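Long-range contacts in autoinducer 2 sensor kinase/phosphatase luxQ (Vibrio cholerae, PDB 3C38), which senses autoinducer 2 through its partner LuxP in the periplasm, acting as a phosphorelay kinase at low cell density and as a phosphatase at high density: residues 163-168 with 190-195; 179-184 with 233-238; 52-57 with 141-146; 85-90 with 154-159. One frame throughout, in Å; residues are numbered along the deposited sequence.

Contact 1: 163-168 with 190-195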
loop_
_atom_site.group_PDB
_atom_site.type_symbol
_atom_site.label_atom_id
_atom_site.label_comp_id
_atom_site.label_asym_id
_atom_site.label_seq_id
_atom_site.Cartn_x
_atom_site.Cartn_y
_atom_site.Cartn_z
ATOM N N ASP A 163 -7.936 -3.412 -6.182
ATOM C CA ASP A 163 -9.226 -2.918 -5.726
ATOM C C ASP A 163 -9.180 -1.867 -4.627
ATOM O O ASP A 163 -10.192 -1.624 -3.965
ATOM C CB ASP A 163 -10.082 -4.090 -5.249
ATOM C CG ASP A 163 -10.397 -5.060 -6.363
ATOM O OD1 ASP A 163 -10.418 -6.268 -6.083
ATOM O OD2 ASP A 163 -10.626 -4.609 -7.511
ATOM N N ASN A 164 -8.030 -1.235 -4.426
ATOM C CA ASN A 164 -7.955 -0.211 -3.393
ATOM C C ASN A 164 -8.524 1.097 -3.964
ATOM O O ASN A 164 -7.781 1.990 -4.394
ATOM C CB ASN A 164 -6.521 0.018 -2.933
ATOM C CG ASN A 164 -6.468 0.783 -1.643
ATOM O OD1 ASN A 164 -7.256 1.707 -1.441
ATOM N ND2 ASN A 164 -5.550 0.406 -0.751
ATOM N N PHE A 165 -9.850 1.200 -3.953
ATOM C CA PHE A 165 -10.527 2.367 -4.498
ATOM C C PHE A 165 -10.191 3.644 -3.755
ATOM O O PHE A 165 -9.966 4.681 -4.369
ATOM C CB PHE A 165 -12.047 2.157 -4.490
ATOM C CG PHE A 165 -12.813 3.273 -5.151
ATOM C CD1 PHE A 165 -12.919 3.335 -6.542
ATOM C CD2 PHE A 165 -13.374 4.299 -4.386
ATOM C CE1 PHE A 165 -13.570 4.405 -7.167
ATOM C CE2 PHE A 165 -14.026 5.377 -5.000
ATOM C CZ PHE A 165 -14.123 5.430 -6.396
ATOM N N ALA A 166 -10.151 3.566 -2.431
ATOM C CA ALA A 166 -9.867 4.739 -1.609
ATOM C C ALA A 166 -8.534 5.385 -1.959
ATOM O O ALA A 166 -8.430 6.609 -2.050
ATOM C CB ALA A 166 -9.904 4.362 -0.110
ATOM N N LEU A 167 -7.511 4.565 -2.154
ATOM C CA LEU A 167 -6.197 5.093 -2.498
ATOM C C LEU A 167 -6.208 5.860 -3.825
ATOM O O LEU A 167 -5.724 6.993 -3.911
ATOM C CB LEU A 167 -5.177 3.959 -2.597
ATOM C CG LEU A 167 -3.839 4.429 -3.177
ATOM C CD1 LEU A 167 -3.203 5.392 -2.193
ATOM C CD2 LEU A 167 -2.917 3.260 -3.446
ATOM N N LEU A 168 -6.762 5.230 -4.855
ATOM C CA LEU A 168 -6.809 5.814 -6.191
ATOM C C LEU A 168 -7.694 7.051 -6.280
ATOM O O LEU A 168 -7.352 8.017 -6.955
ATOM C CB LEU A 168 -7.323 4.782 -7.190
ATOM C CG LEU A 168 -6.564 4.625 -8.502
ATOM C CD1 LEU A 168 -7.551 4.231 -9.614
ATOM C CD2 LEU A 168 -5.830 5.910 -8.835
ATOM N N VAL A 190 -7.014 -1.194 -10.040
ATOM C CA VAL A 190 -8.196 -0.491 -9.551
ATOM C C VAL A 190 -8.449 0.686 -10.483
ATOM O O VAL A 190 -7.519 1.193 -11.117
ATOM C CB VAL A 190 -8.022 -0.006 -8.074
ATOM C CG1 VAL A 190 -6.913 1.020 -7.968
ATOM C CG2 VAL A 190 -9.342 0.563 -7.559
ATOM N N SER A 191 -9.710 1.100 -10.571
ATOM C CA SER A 191 -10.128 2.187 -11.451
ATOM C C SER A 191 -11.187 3.057 -10.794
ATOM O O SER A 191 -11.945 2.583 -9.936
ATOM C CB SER A 191 -10.703 1.588 -12.738
ATOM O OG SER A 191 -11.473 2.523 -13.470
ATOM N N THR A 192 -11.240 4.324 -11.194
ATOM C CA THR A 192 -12.232 5.242 -10.655
ATOM C C THR A 192 -13.411 5.419 -11.619
ATOM O O THR A 192 -14.367 6.129 -11.295
ATOM C CB THR A 192 -11.640 6.645 -10.407
ATOM O OG1 THR A 192 -11.168 7.181 -11.646
ATOM C CG2 THR A 192 -10.509 6.590 -9.399
ATOM N N LEU A 193 -13.339 4.803 -12.803
ATOM C CA LEU A 193 -14.421 4.924 -13.788
ATOM C C LEU A 193 -15.777 4.456 -13.246
ATOM O O LEU A 193 -15.876 3.388 -12.627
ATOM C CB LEU A 193 -14.087 4.148 -15.065
ATOM C CG LEU A 193 -13.166 4.883 -16.058
ATOM C CD1 LEU A 193 -11.792 5.078 -15.425
ATOM C CD2 LEU A 193 -13.020 4.076 -17.359
ATOM N N LYS A 194 -16.814 5.266 -13.469
ATOM C CA LYS A 194 -18.169 4.933 -13.007
ATOM C C LYS A 194 -18.796 3.907 -13.939
ATOM O O LYS A 194 -19.538 3.036 -13.510
ATOM C CB LYS A 194 -19.068 6.172 -12.982
ATOM C CG LYS A 194 -18.398 7.454 -12.526
ATOM C CD LYS A 194 -17.937 7.401 -11.085
ATOM C CE LYS A 194 -17.167 8.680 -10.724
ATOM N NZ LYS A 194 -15.910 8.876 -11.545
ATOM N N GLY A 195 -18.496 4.019 -15.227
ATOM C CA GLY A 195 -19.046 3.080 -16.185
ATOM C C GLY A 195 -19.952 3.770 -17.180
ATOM O O GLY A 195 -20.317 3.199 -18.207
#
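The start of helix 165-174 packs against edge strand 187-191 of the four-stranded sheet in the LuxQ periplasmic domain, a Cache-like region, with Val190 under the first turn and Leu168 and Phe165 reaching over the residues that follow. Val190 points its two methyls at the helix. CG2 lies 3.7 Å from Phe165 N, against the turn backbone, while CG1 meets Leu168 CG at 3.7 Å as the two side chains run past each other in opposite directions. Leu168 CD1 goes on to Thr192 CG2, 3.8 Å away. Phe165, its CG anti to the backbone N (chi1 -175°), swings its ring out along the outer side of the contact, where Ser191 O sits in the ring plane at the edge, 3.6 Å from CD1. No hydrogen bond joins the segments; each is shaped by its own. Asn164 is the helix N-cap, its OD1 taking Leu167 N at 3.0 Å from above the carbonyl plane, and Ser191 OG receives Leu193 N in an ST turn. Strand 179-184 is the neighbour of strand 187-191 in the sheet: Val190 packs on Leu182, Leu168 on Leu180, and Thr192 OG1 is hydrogen-bonded to Leu180 N and Asn179 OD1.

Contact 2: 179-184 with 233-238; sequences NLVLAV and CVYSIQ
Asn179 O accepts from Ile237 N in this antiparallel pair of strands of the four-stranded sheet, and Asn179 CB lies 4.0 Å from Ile237 CD1. Its amide hydrogen-bonds outside the pair, ND2 with Tyr199 OH and OD1 with Thr192 OG1. Leu180, on the other face, has CG anti to its carbonyl carbon (chi1 -62°), which carries CD2 across to Ser236 CB at 3.6 Å and also to Val234 CG1. Val181 and Tyr235 form a hydrogen-bonded pair, Tyr235 N reaching Val181 O at 2.8 Å and nearly straight (172°), with the return bond from Val181 N to Tyr235 O at 2.9 Å. Leu182 sends CD1 obliquely over Val234, 3.8 Å from its CG2. Ala183 then pairs with Cys233 through two backbone bonds, and its CB touches the edge of the Tyr235 ring, in plane, 3.7 Å from CE1. Cys233 SG lies over one face of that ring, 3.7 Å above its plane and toward the rim. Leu180 packs on Leu168 and Ile171 of helix 165-174, while Val181, Tyr235 and Ile237 meet Val204 of helix 201-205. Cross-strand bonds thus satisfy the backbone N and O of Val181, Ala183, Cys233 and Tyr235, and apolar and aromatic contacts join the strands on both faces.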
loop_
_atom_site.group_PDB
_atom_site.type_symbol
_atom_site.label_atom_id
_atom_site.label_comp_id
_atom_site.label_asym_id
_atom_site.label_seq_id
_atom_site.Cartn_x
_atom_site.Cartn_y
_atom_site.Cartn_z
ATOM N N ASN A 179 -10.589 10.933 -14.280
ATOM C CA ASN A 179 -10.594 9.527 -13.926
ATOM C C ASN A 179 -9.172 8.996 -13.945
ATOM O O ASN A 179 -8.306 9.502 -14.678
ATOM C CB ASN A 179 -11.431 8.714 -14.927
ATOM C CG ASN A 179 -12.892 8.596 -14.522
ATOM O OD1 ASN A 179 -13.218 8.149 -13.421
ATOM N ND2 ASN A 179 -13.777 8.977 -15.420
ATOM N N LEU A 180 -8.941 7.972 -13.134
ATOM C CA LEU A 180 -7.641 7.324 -13.067
ATOM C C LEU A 180 -7.799 5.810 -13.108
ATOM O O LEU A 180 -8.829 5.255 -12.714
ATOM C CB LEU A 180 -6.894 7.703 -11.783
ATOM C CG LEU A 180 -6.505 9.154 -11.501
ATOM C CD1 LEU A 180 -5.884 9.195 -10.102
ATOM C CD2 LEU A 180 -5.522 9.688 -12.549
ATOM N N VAL A 181 -6.759 5.147 -13.593
ATOM C CA VAL A 181 -6.725 3.694 -13.655
ATOM C C VAL A 181 -5.328 3.259 -13.223
ATOM O O VAL A 181 -4.328 3.663 -13.830
ATOM C CB VAL A 181 -6.950 3.160 -15.087
ATOM C CG1 VAL A 181 -6.880 1.640 -15.060
ATOM C CG2 VAL A 181 -8.292 3.644 -15.643
ATOM N N LEU A 182 -5.251 2.459 -12.168
ATOM C CA LEU A 182 -3.964 1.973 -11.704
ATOM C C LEU A 182 -3.821 0.590 -12.309
ATOM O O LEU A 182 -4.673 -0.278 -12.118
ATOM C CB LEU A 182 -3.910 1.901 -10.173
ATOM C CG LEU A 182 -2.630 1.295 -9.571
ATOM C CD1 LEU A 182 -1.417 2.087 -10.042
ATOM C CD2 LEU A 182 -2.710 1.309 -8.049
ATOM N N ALA A 183 -2.743 0.385 -13.052
ATOM C CA ALA A 183 -2.546 -0.900 -13.696
ATOM C C ALA A 183 -1.110 -1.388 -13.686
ATOM O O ALA A 183 -0.181 -0.633 -13.405
ATOM C CB ALA A 183 -3.047 -0.828 -15.137
ATOM N N VAL A 184 -0.966 -2.671 -14.002
ATOM C CA VAL A 184 0.321 -3.340 -14.108
ATOM C C VAL A 184 0.328 -3.887 -15.528
ATOM O O VAL A 184 -0.353 -4.868 -15.823
ATOM C CB VAL A 184 0.447 -4.527 -13.115
ATOM C CG1 VAL A 184 1.757 -5.265 -13.360
ATOM C CG2 VAL A 184 0.380 -4.030 -11.677
ATOM N N CYS A 233 1.574 1.654 -13.179
ATOM C CA CYS A 233 1.245 2.743 -14.091
ATOM C C CYS A 233 -0.125 3.373 -13.847
ATOM O O CYS A 233 -1.157 2.705 -13.847
ATOM C CB CYS A 233 1.314 2.254 -15.539
ATOM S SG CYS A 233 0.916 3.525 -16.781
ATOM N N VAL A 234 -0.126 4.677 -13.644
ATOM C CA VAL A 234 -1.366 5.382 -13.429
ATOM C C VAL A 234 -1.797 6.079 -14.714
ATOM O O VAL A 234 -1.104 6.969 -15.215
ATOM C CB VAL A 234 -1.235 6.430 -12.322
ATOM C CG1 VAL A 234 -2.539 7.230 -12.223
ATOM C CG2 VAL A 234 -0.918 5.739 -10.979
ATOM N N TYR A 235 -2.936 5.656 -15.253
ATOM C CA TYR A 235 -3.473 6.268 -16.460
ATOM C C TYR A 235 -4.408 7.379 -16.014
ATOM O O TYR A 235 -5.315 7.148 -15.196
ATOM C CB TYR A 235 -4.245 5.247 -17.295
ATOM C CG TYR A 235 -3.394 4.123 -17.837
ATOM C CD1 TYR A 235 -3.207 2.954 -17.111
ATOM C CD2 TYR A 235 -2.766 4.237 -19.082
ATOM C CE1 TYR A 235 -2.418 1.920 -17.607
ATOM C CE2 TYR A 235 -1.977 3.217 -19.584
ATOM C CZ TYR A 235 -1.805 2.061 -18.843
ATOM O OH TYR A 235 -1.009 1.052 -19.328
ATOM N N SER A 236 -4.170 8.584 -16.524
ATOM C CA SER A 236 -4.996 9.732 -16.174
ATOM C C SER A 236 -5.730 10.167 -17.436
ATOM O O SER A 236 -5.125 10.312 -18.503
ATOM C CB SER A 236 -4.137 10.881 -15.616
ATOM O OG SER A 236 -3.217 11.359 -16.581
ATOM N N ILE A 237 -7.036 10.365 -17.313
ATOM C CA ILE A 237 -7.836 10.732 -18.462
ATOM C C ILE A 237 -8.395 12.131 -18.369
ATOM O O ILE A 237 -8.976 12.512 -17.356
ATOM C CB ILE A 237 -8.998 9.746 -18.641
ATOM C CG1 ILE A 237 -8.531 8.342 -18.254
ATOM C CG2 ILE A 237 -9.461 9.736 -20.094
ATOM C CD1 ILE A 237 -9.630 7.334 -18.201
ATOM N N GLN A 238 -8.206 12.893 -19.438
ATOM C CA GLN A 238 -8.710 14.253 -19.496
ATOM C C GLN A 238 -9.270 14.529 -20.891
ATOM O O GLN A 238 -8.695 14.117 -21.899
ATOM C CB GLN A 238 -7.591 15.238 -19.162
ATOM C CG GLN A 238 -8.051 16.412 -18.305
ATOM C CD GLN A 238 -8.670 15.971 -16.979
ATOM O OE1 GLN A 238 -8.017 15.318 -16.156
ATOM N NE2 GLN A 238 -9.934 16.325 -16.771
#

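Contact 3: 52-57 with 141-146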
loop_
_atom_site.group_PDB
_atom_site.type_symbol
_atom_site.label_atom_id
_atom_site.label_comp_id
_atom_site.label_asym_id
_atom_site.label_seq_id
_atom_site.Cartn_x
_atom_site.Cartn_y
_atom_site.Cartn_z
ATOM N N SER A 52 3.882 0.595 25.037
ATOM C CA SER A 52 2.696 -0.254 25.104
ATOM C C SER A 52 2.853 -1.410 24.121
ATOM O O SER A 52 2.717 -2.575 24.491
ATOM C CB SER A 52 1.442 0.549 24.753
ATOM O OG SER A 52 1.296 1.667 25.604
ATOM N N LEU A 53 3.147 -1.081 22.867
ATOM C CA LEU A 53 3.329 -2.106 21.853
ATOM C C LEU A 53 4.436 -3.060 22.269
ATOM O O LEU A 53 4.240 -4.273 22.299
ATOM C CB LEU A 53 3.686 -1.480 20.502
ATOM C CG LEU A 53 4.115 -2.475 19.414
ATOM C CD1 LEU A 53 3.016 -3.494 19.180
ATOM C CD2 LEU A 53 4.435 -1.733 18.126
ATOM N N ILE A 54 5.598 -2.507 22.598
ATOM C CA ILE A 54 6.737 -3.323 22.987
ATOM C C ILE A 54 6.453 -4.274 24.145
ATOM O O ILE A 54 6.823 -5.449 24.082
ATOM C CB ILE A 54 7.955 -2.454 23.352
ATOM C CG1 ILE A 54 8.385 -1.622 22.145
ATOM C CG2 ILE A 54 9.111 -3.339 23.775
ATOM C CD1 ILE A 54 8.886 -2.448 20.976
ATOM N N ASN A 55 5.800 -3.797 25.199
ATOM C CA ASN A 55 5.533 -4.689 26.321
ATOM C C ASN A 55 4.399 -5.661 26.002
ATOM O O ASN A 55 4.489 -6.851 26.318
ATOM C CB ASN A 55 5.249 -3.893 27.615
ATOM C CG ASN A 55 3.774 -3.549 27.806
ATOM O OD1 ASN A 55 2.914 -4.433 27.865
ATOM N ND2 ASN A 55 3.481 -2.258 27.927
ATOM N N ALA A 56 3.341 -5.168 25.366
ATOM C CA ALA A 56 2.223 -6.035 25.010
ATOM C C ALA A 56 2.796 -7.194 24.214
ATOM O O ALA A 56 2.321 -8.328 24.305
ATOM C CB ALA A 56 1.206 -5.272 24.170
ATOM N N LEU A 57 3.838 -6.892 23.445
ATOM C CA LEU A 57 4.506 -7.880 22.614
ATOM C C LEU A 57 5.344 -8.847 23.434
ATOM O O LEU A 57 5.068 -10.041 23.445
ATOM C CB LEU A 57 5.404 -7.193 21.584
ATOM C CG LEU A 57 6.165 -8.134 20.647
ATOM C CD1 LEU A 57 5.190 -8.869 19.735
ATOM C CD2 LEU A 57 7.154 -7.339 19.830
ATOM N N SER A 141 9.486 -2.052 10.240
ATOM C CA SER A 141 10.025 -1.134 11.235
ATOM C C SER A 141 10.456 -1.911 12.482
ATOM O O SER A 141 9.656 -2.606 13.109
ATOM C CB SER A 141 8.986 -0.071 11.606
ATOM O OG SER A 141 9.579 0.957 12.386
ATOM N N SER A 142 11.728 -1.783 12.837
ATOM C CA SER A 142 12.286 -2.479 13.995
ATOM C C SER A 142 11.536 -2.187 15.286
ATOM O O SER A 142 11.134 -1.056 15.537
ATOM C CB SER A 142 13.753 -2.086 14.166
ATOM O OG SER A 142 14.438 -2.129 12.918
ATOM N N LEU A 143 11.339 -3.218 16.099
ATOM C CA LEU A 143 10.661 -3.074 17.385
ATOM C C LEU A 143 11.724 -3.296 18.451
ATOM O O LEU A 143 12.064 -4.434 18.778
ATOM C CB LEU A 143 9.550 -4.115 17.541
ATOM C CG LEU A 143 8.349 -3.962 16.612
ATOM C CD1 LEU A 143 7.421 -5.154 16.762
ATOM C CD2 LEU A 143 7.615 -2.667 16.939
ATOM N N ILE A 144 12.257 -2.201 18.978
ATOM C CA ILE A 144 13.297 -2.264 19.995
ATOM C C ILE A 144 12.710 -2.060 21.385
ATOM O O ILE A 144 11.575 -1.610 21.529
ATOM C CB ILE A 144 14.381 -1.225 19.685
ATOM C CG1 ILE A 144 15.000 -1.570 18.328
ATOM C CG2 ILE A 144 15.447 -1.218 20.769
ATOM C CD1 ILE A 144 15.832 -0.476 17.707
ATOM N N GLU A 145 13.469 -2.398 22.417
ATOM C CA GLU A 145 12.938 -2.253 23.760
ATOM C C GLU A 145 13.676 -1.234 24.619
ATOM O O GLU A 145 14.867 -0.981 24.424
ATOM C CB GLU A 145 12.927 -3.611 24.450
ATOM C CG GLU A 145 11.764 -3.784 25.390
ATOM C CD GLU A 145 12.201 -4.168 26.772
ATOM O OE1 GLU A 145 13.399 -4.482 26.947
ATOM O OE2 GLU A 145 11.345 -4.165 27.681
ATOM N N ALA A 146 12.946 -0.658 25.571
ATOM C CA ALA A 146 13.473 0.352 26.481
ATOM C C ALA A 146 14.965 0.237 26.796
ATOM O O ALA A 146 15.402 -0.689 27.487
ATOM C CB ALA A 146 12.665 0.347 27.776
#
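Leu143 is met by two helix leucines, and each crosses it at about a right angle. No hydrogen bond joins the two segments. The two methyls of Leu143 divide the work. CD2 approaches Leu53 CD2 at 3.5 Å, and CD1 approaches Leu57 CD2 at 3.8 Å. Leu53 and Leu57 stand one helical turn apart and share one conformation: in both, CG lies anti to the backbone N (chi1 171° and -180°), and the end of each side chain comes to one branch of the Leu143 fork. Nearer the backbone, Leu143 CB faces the CD1 methyl of Ile54. Ile54 fills the helix side between the leucines and the chain beyond the strand, lying next to the backbone of Ile144 and the side chain of Glu145; the exact fit of Ile54, its CD1 included, is doubtful, since several atoms of the model are too close. The axis of helix 52-57 runs 10.6 Å from that of strand 141-143 and at 60° to it, a separation that apolar side chains bridge. Ile86 of strand 83-88 touches all three leucines, and Leu143 also rests on Leu155 of strand 153-160. Leu53 also touches Phe68 and Phe69 of helix 65-74, and Leu57 meets Leu65 of the same helix, so Leu53 and Leu57 pack both on helix 65-74 and on the face of the five-stranded sheet that carries Ile86, Leu143 and Leu155.

Contact 4: 85-90 with 154-159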
loop_
_atom_site.group_PDB
_atom_site.type_symbol
_atom_site.label_atom_id
_atom_site.label_comp_id
_atom_site.label_asym_id
_atom_site.label_seq_id
_atom_site.Cartn_x
_atom_site.Cartn_y
_atom_site.Cartn_z
ATOM N N PHE A 85 1.430 -7.131 10.714
ATOM C CA PHE A 85 1.838 -8.377 11.344
ATOM C C PHE A 85 3.247 -8.176 11.895
ATOM O O PHE A 85 4.035 -7.399 11.348
ATOM C CB PHE A 85 1.746 -9.563 10.365
ATOM C CG PHE A 85 2.762 -9.541 9.271
ATOM C CD1 PHE A 85 4.072 -9.937 9.514
ATOM C CD2 PHE A 85 2.407 -9.133 7.988
ATOM C CE1 PHE A 85 5.007 -9.931 8.500
ATOM C CE2 PHE A 85 3.338 -9.121 6.960
ATOM C CZ PHE A 85 4.641 -9.520 7.214
ATOM N N ILE A 86 3.545 -8.846 13.004
ATOM C CA ILE A 86 4.851 -8.722 13.642
ATOM C C ILE A 86 5.681 -9.986 13.471
ATOM O O ILE A 86 5.214 -11.090 13.748
ATOM C CB ILE A 86 4.692 -8.412 15.146
ATOM C CG1 ILE A 86 3.942 -7.092 15.322
ATOM C CG2 ILE A 86 6.053 -8.319 15.816
ATOM C CD1 ILE A 86 3.632 -6.755 16.761
ATOM N N SER A 87 6.911 -9.809 13.003
ATOM C CA SER A 87 7.821 -10.922 12.780
ATOM C C SER A 87 9.002 -10.948 13.749
ATOM O O SER A 87 9.393 -9.935 14.325
ATOM C CB SER A 87 8.370 -10.885 11.348
ATOM O OG SER A 87 9.794 -10.764 11.331
ATOM N N SER A 88 9.556 -12.139 13.913
ATOM C CA SER A 88 10.717 -12.376 14.749
ATOM C C SER A 88 11.343 -13.541 14.004
ATOM O O SER A 88 11.037 -14.703 14.273
ATOM C CB SER A 88 10.300 -12.789 16.159
ATOM O OG SER A 88 11.403 -12.666 17.044
ATOM N N HIS A 89 12.205 -13.210 13.049
ATOM C CA HIS A 89 12.831 -14.201 12.187
ATOM C C HIS A 89 11.669 -14.761 11.362
ATOM O O HIS A 89 10.592 -14.160 11.325
ATOM C CB HIS A 89 13.521 -15.296 13.005
ATOM C CG HIS A 89 14.444 -14.761 14.050
ATOM N ND1 HIS A 89 15.371 -13.774 13.785
ATOM C CD2 HIS A 89 14.563 -15.041 15.369
ATOM C CE1 HIS A 89 16.016 -13.469 14.896
ATOM N NE2 HIS A 89 15.545 -14.224 15.874
ATOM N N ASP A 90 11.866 -15.895 10.703
ATOM C CA ASP A 90 10.806 -16.463 9.881
ATOM C C ASP A 90 9.546 -16.804 10.670
ATOM O O ASP A 90 8.624 -17.423 10.139
ATOM C CB ASP A 90 11.310 -17.711 9.161
ATOM C CG ASP A 90 12.609 -17.471 8.427
ATOM O OD1 ASP A 90 12.666 -16.543 7.588
ATOM O OD2 ASP A 90 13.579 -18.216 8.688
ATOM N N TYR A 154 9.776 -7.191 14.552
ATOM C CA TYR A 154 9.586 -6.240 13.474
ATOM C C TYR A 154 8.105 -6.103 13.170
ATOM O O TYR A 154 7.351 -7.085 13.206
ATOM C CB TYR A 154 10.332 -6.710 12.229
ATOM C CG TYR A 154 11.818 -6.452 12.281
ATOM C CD1 TYR A 154 12.330 -5.186 12.002
ATOM C CD2 TYR A 154 12.716 -7.463 12.632
ATOM C CE1 TYR A 154 13.698 -4.928 12.065
ATOM C CE2 TYR A 154 14.093 -7.214 12.703
ATOM C CZ TYR A 154 14.571 -5.941 12.418
ATOM O OH TYR A 154 15.918 -5.675 12.478
ATOM N N LEU A 155 7.687 -4.869 12.907
ATOM C CA LEU A 155 6.304 -4.593 12.567
ATOM C C LEU A 155 6.265 -4.355 11.063
ATOM O O LEU A 155 7.005 -3.521 10.517
ATOM C CB LEU A 155 5.777 -3.358 13.311
ATOM C CG LEU A 155 4.353 -2.927 12.926
ATOM C CD1 LEU A 155 3.396 -4.074 13.148
ATOM C CD2 LEU A 155 3.928 -1.715 13.748
ATOM N N TYR A 156 5.419 -5.125 10.394
ATOM C CA TYR A 156 5.261 -5.009 8.957
ATOM C C TYR A 156 3.880 -4.433 8.691
ATOM O O TYR A 156 2.894 -4.863 9.292
ATOM C CB TYR A 156 5.363 -6.390 8.288
ATOM C CG TYR A 156 6.744 -7.017 8.261
ATOM C CD1 TYR A 156 7.316 -7.573 9.407
ATOM C CD2 TYR A 156 7.466 -7.076 7.074
ATOM C CE1 TYR A 156 8.588 -8.180 9.355
ATOM C CE2 TYR A 156 8.721 -7.667 7.015
ATOM C CZ TYR A 156 9.274 -8.214 8.150
ATOM O OH TYR A 156 10.519 -8.783 8.053
ATOM N N VAL A 157 3.818 -3.445 7.807
ATOM C CA VAL A 157 2.547 -2.842 7.428
ATOM C C VAL A 157 2.477 -2.905 5.913
ATOM O O VAL A 157 3.494 -2.757 5.220
ATOM C CB VAL A 157 2.430 -1.350 7.871
ATOM C CG1 VAL A 157 2.616 -1.240 9.383
ATOM C CG2 VAL A 157 3.444 -0.494 7.134
ATOM N N GLY A 158 1.281 -3.134 5.393
ATOM C CA GLY A 158 1.142 -3.202 3.953
ATOM C C GLY A 158 -0.107 -2.518 3.440
ATOM O O GLY A 158 -1.088 -2.366 4.180
ATOM N N ILE A 159 -0.039 -2.091 2.180
ATOM C CA ILE A 159 -1.148 -1.460 1.473
ATOM C C ILE A 159 -1.422 -2.346 0.271
ATOM O O ILE A 159 -0.534 -2.548 -0.556
ATOM C CB ILE A 159 -0.780 -0.088 0.901
ATOM C CG1 ILE A 159 -0.402 0.876 2.011
ATOM C CG2 ILE A 159 -1.960 0.490 0.156
ATOM C CD1 ILE A 159 0.187 2.176 1.463
#
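The rings of Phe85 and Tyr156 lie nearly parallel, their planes 11° apart and their centroids 4.7 Å apart, but displaced along each other, so that little of one ring lies over the other. Over one face of the Phe85 ring lies Tyr156 CB, 3.5 Å from the ring centroid, a CH-pi contact. In return, Phe85 CE1 lies over a face of the tyrosine ring, 3.4 Å from CG. Phe85 CG sits between its backbone N and carbonyl carbon (chi1 70°), which turns the ring across toward the neighbouring strand. The outer part of the Tyr156 ring passes by Ser87, whose CB approaches CE1 obliquely at 3.4 Å. On the other face of the sheet, the side chains of Ile86 and Leu155 cross at an angle, Ile86 CG1 3.8 Å from Leu155 CD1. The backbones are antiparallel: Phe85 with Tyr156 and Ser87 with Tyr154 are hydrogen-bonded pairs with two bonds each, including Tyr156 N to Phe85 O at 2.8 Å. Tyr154 holds its ring apart, in a cation-pi contact with Arg140. These are adjoining strands of the five-stranded sheet, flanked by 91-95 and 134-143. Met138 of strand 134-143 packs beside both rings, and Ile113 of helix 106-115 covers Phe85, Ser87 and Tyr156.

The contacts fall in two halves of the periplasmic domain. Contacts 1 and 2 share the four-stranded sheet, touching where strands 187-191 and 179-184 lie side by side, and contacts 3 and 4 share the five-stranded one, meeting across neighbouring strands 134-143 and 153-160; the centres of contacts 2 and 3 lie about 39 Å apart. Contacts 2 and 4 are strand pairs inside their sheets, buried and held by backbone hydrogen bonds, but contact 4 adds an offset aromatic pair where contact 2 relies mostly on aliphatic packing. Contacts 1 and 3 set a helix on a sheet without a cross-bond; contact 3 is largely buried leucine packing, whereas contact 1 is partly buried and reaches the surface at Phe165.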